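Local atomic coordinates of linoleate 11-lipoxygenase (Gaeumannomyces graminis, PDB entry 5FX8), a protein that oxidises linoleic and alpha-linolenic acids with molecular oxygen at a catalytic manganese centre, giving 11S- and 13R-hydroperoxy fatty acids. Residues A[104-107]-A[108-112]; A[532-535]-A[536-540]; A[438-441]-A[442-446]. All blocks are in the same frame, centred on the assembly; numbering follows the deposited sequence.

Contact 1: A[104-107]-A[108-112]; sequences AANQ and TATAY. With NAG (2-acetamido-2-deoxy-beta-D-glucopyranose), chain F; NAG (2-acetamido-2-deoxy-beta-D-glucopyranose), chain K.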
# COMPACT_ATOMS: atom_id res chain seq x y z
N ALA A 104 6.00 9.03 1.57
CA ALA A 104 5.91 8.66 0.15
C ALA A 104 7.14 9.01 -0.67
O ALA A 104 7.32 8.46 -1.76
CB ALA A 104 4.71 9.34 -0.50
N ALA A 105 7.99 9.92 -0.18
CA ALA A 105 9.10 10.42 -0.96
C ALA A 105 10.00 9.29 -1.47
O ALA A 105 10.31 9.22 -2.66
CB ALA A 105 9.89 11.41 -0.11
N ASN A 106 10.47 8.43 -0.58
CA ASN A 106 11.42 7.41 -0.98
C ASN A 106 10.82 6.48 -2.04
O ASN A 106 11.43 6.23 -3.09
CB ASN A 106 11.85 6.68 0.29
CG ASN A 106 12.89 5.64 0.08
OD1 ASN A 106 13.23 5.26 -1.03
ND2 ASN A 106 13.40 5.13 1.18
N GLN A 107 9.61 5.98 -1.81
CA GLN A 107 9.03 5.05 -2.76
C GLN A 107 8.75 5.72 -4.11
O GLN A 107 8.93 5.11 -5.17
CB GLN A 107 7.78 4.42 -2.18
CG GLN A 107 7.04 3.47 -3.11
CD GLN A 107 7.58 2.05 -3.11
OE1 GLN A 107 8.38 1.67 -2.28
NE2 GLN A 107 7.12 1.25 -4.05
N THR A 108 8.34 7.00 -4.10
CA THR A 108 8.05 7.67 -5.36
C THR A 108 9.32 7.87 -6.19
O THR A 108 9.36 7.54 -7.38
CB THR A 108 7.39 9.01 -5.11
OG1 THR A 108 6.30 8.85 -4.23
CG2 THR A 108 6.86 9.54 -6.39
N ALA A 109 10.35 8.44 -5.56
CA ALA A 109 11.61 8.64 -6.26
C ALA A 109 12.13 7.32 -6.80
O ALA A 109 12.56 7.24 -7.96
CB ALA A 109 12.63 9.28 -5.35
N THR A 110 12.07 6.27 -5.99
CA THR A 110 12.60 4.99 -6.40
C THR A 110 11.86 4.46 -7.61
O THR A 110 12.47 3.99 -8.57
CB THR A 110 12.52 4.00 -5.25
OG1 THR A 110 13.25 4.53 -4.15
CG2 THR A 110 13.08 2.67 -5.66
N ALA A 111 10.54 4.55 -7.57
CA ALA A 111 9.72 4.03 -8.66
C ALA A 111 10.00 4.76 -9.97
O ALA A 111 10.07 4.13 -11.03
CB ALA A 111 8.25 4.13 -8.28
N TYR A 112 10.16 6.08 -9.91
CA TYR A 112 10.49 6.81 -11.13
C TYR A 112 11.86 6.40 -11.66
O TYR A 112 12.02 6.17 -12.87
CB TYR A 112 10.44 8.30 -10.84
CG TYR A 112 9.05 8.83 -10.88
CD1 TYR A 112 8.16 8.38 -11.84
CD2 TYR A 112 8.61 9.78 -9.98
CE1 TYR A 112 6.89 8.85 -11.89
CE2 TYR A 112 7.34 10.26 -10.02
CZ TYR A 112 6.48 9.78 -10.98
OH TYR A 112 5.18 10.25 -11.09
C1 NAG F . 14.39 4.09 1.15
C2 NAG F . 15.51 4.44 2.11
C3 NAG F . 16.52 3.31 2.19
C4 NAG F . 15.81 2.01 2.55
C5 NAG F . 14.67 1.74 1.58
C6 NAG F . 13.84 0.55 1.97
C7 NAG F . 16.06 6.81 2.40
C8 NAG F . 16.77 8.00 1.82
N2 NAG F . 16.16 5.68 1.70
O3 NAG F . 17.50 3.65 3.16
O4 NAG F . 16.72 0.92 2.53
O5 NAG F . 13.78 2.86 1.55
O6 NAG F . 13.35 0.69 3.30
O7 NAG F . 15.45 6.87 3.46
C1 NAG K . 11.32 9.00 -15.50
C2 NAG K . 9.93 8.60 -15.93
C3 NAG K . 9.07 9.83 -16.12
C4 NAG K . 9.07 10.66 -14.86
C5 NAG K . 10.51 11.00 -14.51
C6 NAG K . 10.64 11.74 -13.22
C7 NAG K . 9.28 6.72 -17.36
C8 NAG K . 9.51 6.03 -18.66
N2 NAG K . 10.00 7.82 -17.14
O3 NAG K . 7.73 9.45 -16.38
O4 NAG K . 8.31 11.85 -15.04
O5 NAG K . 11.25 9.79 -14.35
O6 NAG K . 12.02 11.93 -12.94
O7 NAG K . 8.46 6.32 -16.56
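T108 and T110 each fold a hydroxyl back onto the carbonyl one turn earlier, a local i to i+4 contact inside the long helix 86-124. T108 OG1 donates to A104 O at 2.7 Å, and T108 N reaches the same oxygen at 2.9 Å, so a single carbonyl takes two bonds from one residue. T110 repeats the pattern on N106 O, with OG1 at 2.7 Å and the amide N at 3.0 Å. Here the two donors come from opposite faces of the carbonyl plane, the hydroxyl standing well above it. Both threonines manage this by setting OG1 beside their own backbone N, with chi1 of -50° in T108 and -58° in T110; CG2 then lies anti to that N.

The side chains of N106 and T110 run alongside each other in the same direction, bringing N106 OD1 to 3.2 Å from T110 OG1. The other branch of the amide, N106 ND2, is bonded covalently to C1 of an N-acetylglucosamine at 1.4 Å, which makes this turn a glycosylation site on the helix. Near the far end, a second N-acetylglucosamine lies over one face of the Y112 ring, its C6 offset toward the rim. Ordinary helical bonds from A109 N to A105 O and from A111 N to Q107 O complete the turn.

Q107 points its amide into the protein, where NE2 binds A537 O and S145 O while OE1 takes the amide of A542 and NE2 of Q543. On the side of helix 526-539, T108, A111 and Y112 all pack against R538; A105 and A109 instead meet Q345 of the second subunit, and Y112 meets its counterpart there.

Contact 2: A[532-535]-A[536-540]; sequences QVSL and LARFN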
# COMPACT_ATOMS: atom_id res chain seq x y z
N GLN A 532 2.13 2.36 -16.42
CA GLN A 532 1.22 1.60 -15.58
C GLN A 532 1.99 0.91 -14.47
O GLN A 532 1.69 1.09 -13.28
CB GLN A 532 0.42 0.61 -16.43
CG GLN A 532 -0.12 -0.56 -15.62
CD GLN A 532 -1.26 -1.33 -16.26
OE1 GLN A 532 -1.85 -0.93 -17.26
NE2 GLN A 532 -1.56 -2.46 -15.67
N VAL A 533 3.05 0.18 -14.82
CA VAL A 533 3.78 -0.48 -13.76
C VAL A 533 4.35 0.53 -12.78
O VAL A 533 4.45 0.25 -11.59
CB VAL A 533 4.86 -1.42 -14.34
CG1 VAL A 533 5.54 -2.16 -13.23
CG2 VAL A 533 4.23 -2.41 -15.20
N SER A 534 4.64 1.75 -13.23
CA SER A 534 5.25 2.74 -12.35
C SER A 534 4.24 3.33 -11.38
O SER A 534 4.57 3.58 -10.21
CB SER A 534 5.89 3.82 -13.19
OG SER A 534 6.47 4.81 -12.35
N LEU A 535 3.01 3.56 -11.83
CA LEU A 535 1.94 4.00 -10.93
C LEU A 535 1.59 2.91 -9.89
O LEU A 535 1.46 3.19 -8.69
CB LEU A 535 0.72 4.38 -11.75
CG LEU A 535 -0.51 4.75 -10.95
CD1 LEU A 535 -0.32 6.02 -10.14
CD2 LEU A 535 -1.66 4.88 -11.89
N LEU A 536 1.44 1.67 -10.34
CA LEU A 536 1.09 0.62 -9.40
C LEU A 536 2.25 0.36 -8.43
O LEU A 536 2.03 0.14 -7.23
CB LEU A 536 0.66 -0.64 -10.15
CG LEU A 536 -0.41 -0.41 -11.23
CD1 LEU A 536 -0.89 -1.68 -11.90
CD2 LEU A 536 -1.54 0.30 -10.59
N ALA A 537 3.48 0.45 -8.92
CA ALA A 537 4.61 0.39 -8.00
C ALA A 537 4.56 1.54 -7.00
O ALA A 537 5.01 1.39 -5.87
CB ALA A 537 5.93 0.40 -8.76
N ARG A 538 4.02 2.69 -7.39
CA ARG A 538 3.89 3.77 -6.44
C ARG A 538 2.78 3.54 -5.43
O ARG A 538 2.75 4.24 -4.40
CB ARG A 538 3.68 5.08 -7.18
CG ARG A 538 4.96 5.91 -7.32
CD ARG A 538 4.72 7.06 -8.26
NE ARG A 538 4.76 6.66 -9.65
CZ ARG A 538 3.95 7.15 -10.56
NH1 ARG A 538 3.04 8.03 -10.20
NH2 ARG A 538 4.04 6.77 -11.82
N PHE A 539 1.86 2.60 -5.67
CA PHE A 539 0.93 2.22 -4.61
C PHE A 539 1.55 1.30 -3.55
O PHE A 539 0.97 1.11 -2.49
CB PHE A 539 -0.30 1.53 -5.19
CG PHE A 539 -1.16 2.41 -6.05
CD1 PHE A 539 -1.02 3.78 -6.04
CD2 PHE A 539 -2.13 1.86 -6.87
CE1 PHE A 539 -1.82 4.55 -6.83
CE2 PHE A 539 -2.93 2.64 -7.64
CZ PHE A 539 -2.77 3.98 -7.61
N ASN A 540 2.72 0.74 -3.82
CA ASN A 540 3.41 -0.16 -2.92
C ASN A 540 4.32 0.64 -1.99
O ASN A 540 4.63 1.81 -2.25
CB ASN A 540 4.21 -1.19 -3.71
CG ASN A 540 4.63 -2.38 -2.89
OD1 ASN A 540 3.86 -2.91 -2.09
ND2 ASN A 540 5.85 -2.81 -3.06
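Along helix 526-539, L536 N bonds to Q532 O at 3.0 Å and A537 N to V533 O at 2.8 Å in regular helical fashion, while F539 N makes a weak bond to L535 O at 3.1 Å and a second bond to L536 O at 2.9 Å. The main side-chain bond is between R538 and S534, one turn apart. R538 NH2 donates to S534 OG at 3.2 Å, nearly straight at 169°, and the hydroxyl oxygen lies at the edge of the guanidinium, in its plane. A bend at chi3 (-79°) turns the arginine back along the helix, and one guanidinium face comes to rest over L535 CA.

This is an i to i+4 side-chain bond on the last turns of a helix that packs against helix 86-124 through S534 and R538; R538 also makes a cation-pi contact with F342. L535 crosses R538 at about a right angle, and its CD1 meets CE1 of F539 at 3.9 Å. L535 O sits over one face of that phenyl ring, offset toward the rim.

F539 also packs on N482, a manganese ligand. L536 CD1 lies 3.9 Å from Q532 NE2, an amide nitrogen bound to the carbonyls of H496 and G491; Q532 OE1 takes the amide of A498.

Contact 3: A[438-441]-A[442-446]; sequences NWIA and EANGP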
# COMPACT_ATOMS: atom_id res chain seq x y z
N ASN A 438 -21.75 5.82 23.95
CA ASN A 438 -21.91 7.03 23.15
C ASN A 438 -21.34 6.83 21.76
O ASN A 438 -21.94 7.26 20.78
CB ASN A 438 -21.24 8.21 23.81
CG ASN A 438 -22.03 8.74 24.94
OD1 ASN A 438 -23.17 8.35 25.11
ND2 ASN A 438 -21.45 9.62 25.73
N TRP A 439 -20.17 6.20 21.66
CA TRP A 439 -19.63 5.87 20.35
C TRP A 439 -20.65 5.12 19.50
O TRP A 439 -20.80 5.40 18.31
CB TRP A 439 -18.36 5.05 20.51
CG TRP A 439 -17.75 4.58 19.29
CD1 TRP A 439 -17.79 5.18 18.07
CD2 TRP A 439 -16.99 3.39 19.12
NE1 TRP A 439 -17.09 4.45 17.16
CE2 TRP A 439 -16.59 3.33 17.77
CE3 TRP A 439 -16.61 2.37 19.98
CZ2 TRP A 439 -15.82 2.29 17.26
CZ3 TRP A 439 -15.85 1.33 19.48
CH2 TRP A 439 -15.46 1.30 18.13
N ILE A 440 -21.35 4.16 20.09
CA ILE A 440 -22.27 3.37 19.29
C ILE A 440 -23.47 4.21 18.87
O ILE A 440 -23.90 4.18 17.71
CB ILE A 440 -22.70 2.11 20.04
CG1 ILE A 440 -21.47 1.36 20.53
CG2 ILE A 440 -23.53 1.23 19.15
CD1 ILE A 440 -20.58 0.93 19.45
N ALA A 441 -24.01 4.98 19.80
CA ALA A 441 -25.13 5.86 19.47
C ALA A 441 -24.73 6.90 18.42
O ALA A 441 -25.49 7.19 17.49
CB ALA A 441 -25.63 6.51 20.75
N GLU A 442 -23.54 7.45 18.54
CA GLU A 442 -23.01 8.44 17.61
C GLU A 442 -22.83 7.84 16.23
O GLU A 442 -23.10 8.49 15.21
CB GLU A 442 -21.69 8.98 18.15
CG GLU A 442 -20.92 9.94 17.28
CD GLU A 442 -21.26 11.39 17.54
OE1 GLU A 442 -21.80 11.69 18.63
OE2 GLU A 442 -20.96 12.25 16.67
N ALA A 443 -22.33 6.60 16.17
CA ALA A 443 -22.16 5.94 14.90
C ALA A 443 -23.51 5.75 14.24
O ALA A 443 -23.69 6.07 13.07
CB ALA A 443 -21.48 4.59 15.08
N ASN A 444 -24.47 5.25 15.00
CA ASN A 444 -25.76 4.95 14.41
C ASN A 444 -26.55 6.20 14.06
O ASN A 444 -27.44 6.12 13.22
CB ASN A 444 -26.56 4.07 15.35
CG ASN A 444 -26.09 2.65 15.32
OD1 ASN A 444 -26.26 1.95 14.32
ND2 ASN A 444 -25.51 2.20 16.42
N GLY A 445 -26.23 7.34 14.67
CA GLY A 445 -27.02 8.53 14.51
C GLY A 445 -26.37 9.59 13.66
O GLY A 445 -26.50 9.60 12.44
N PRO A 446 -25.68 10.54 14.29
CA PRO A 446 -25.14 11.68 13.55
C PRO A 446 -24.12 11.31 12.50
O PRO A 446 -24.13 11.87 11.40
CB PRO A 446 -24.50 12.55 14.63
CG PRO A 446 -25.03 12.09 15.87
CD PRO A 446 -25.51 10.69 15.74
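With chi1 at -77°, N444 carries CG beside its own backbone N and anti to the carbonyl carbon, and chi2 of -68° then swings ND2 back over the preceding turn toward I440 O. The amide nitrogen donates there at 2.9 Å, with a bent N-H...O angle of 132°. The backbone N of N444 bonds to the same carbonyl oxygen at 3.0 Å, and the two donors approach from opposite faces of its plane. ND2 stands well above that plane, and the oxygen in turn is tilted from the plane of the N444 amide.

I440 lies alongside N444 and points the same way, its CG2 methyl 3.5 Å from N444 ND2. Further back, E442 N bonds to N438 O at 2.8 Å and A443 N to W439 O at 2.9 Å, while the E442 carboxylate turns off to partners outside 438-441.

Helix 434-444 ends here. G445 is the first residue to leave helical backbone angles, and its N makes a weak bond to A441 O at 2.9 Å; P446 follows, with CD packed near that oxygen.

W439 buries its indole among helices 268-305, 313-321 and 460-481, with NE1 bonded to V300 O. R67, R306 and the hydroxyl of Y72 surround the buried carboxylate of E442, the two arginines through salt bridges, which would probably keep it ionised.

N444 ND2 has a second acceptor, P453 O, and so ties I440 O in the last turn of the helix to the chain that follows. Separately, I440 O takes both the backbone N and ND2 of N444, two bonds on one carbonyl just where regular helical bonding gives way.

Overall arrangement
Along the chain the order is contact 1, contact 3, contact 2. Contacts 1 and 2 are neighbours in space, with centres 10 Å apart on the adjoining helices 86-124 and 526-539, whose side chains touch directly; Q107 CG, for instance, packs on N540 O. Contact 3, on helix 434-444, is remote, its centre about 40 Å from that of contact 1 and about 38 Å from that of contact 2, on the other side of the chain's centre from contact 2. Contacts 1 and 2 thus form one helix-helix layer near the metal: the F539 side chain is about 7 Å from the manganese, and that of A104 about 7 Å from that of its ligand V618. Contact 3 is a separate helix end, away from the metal site.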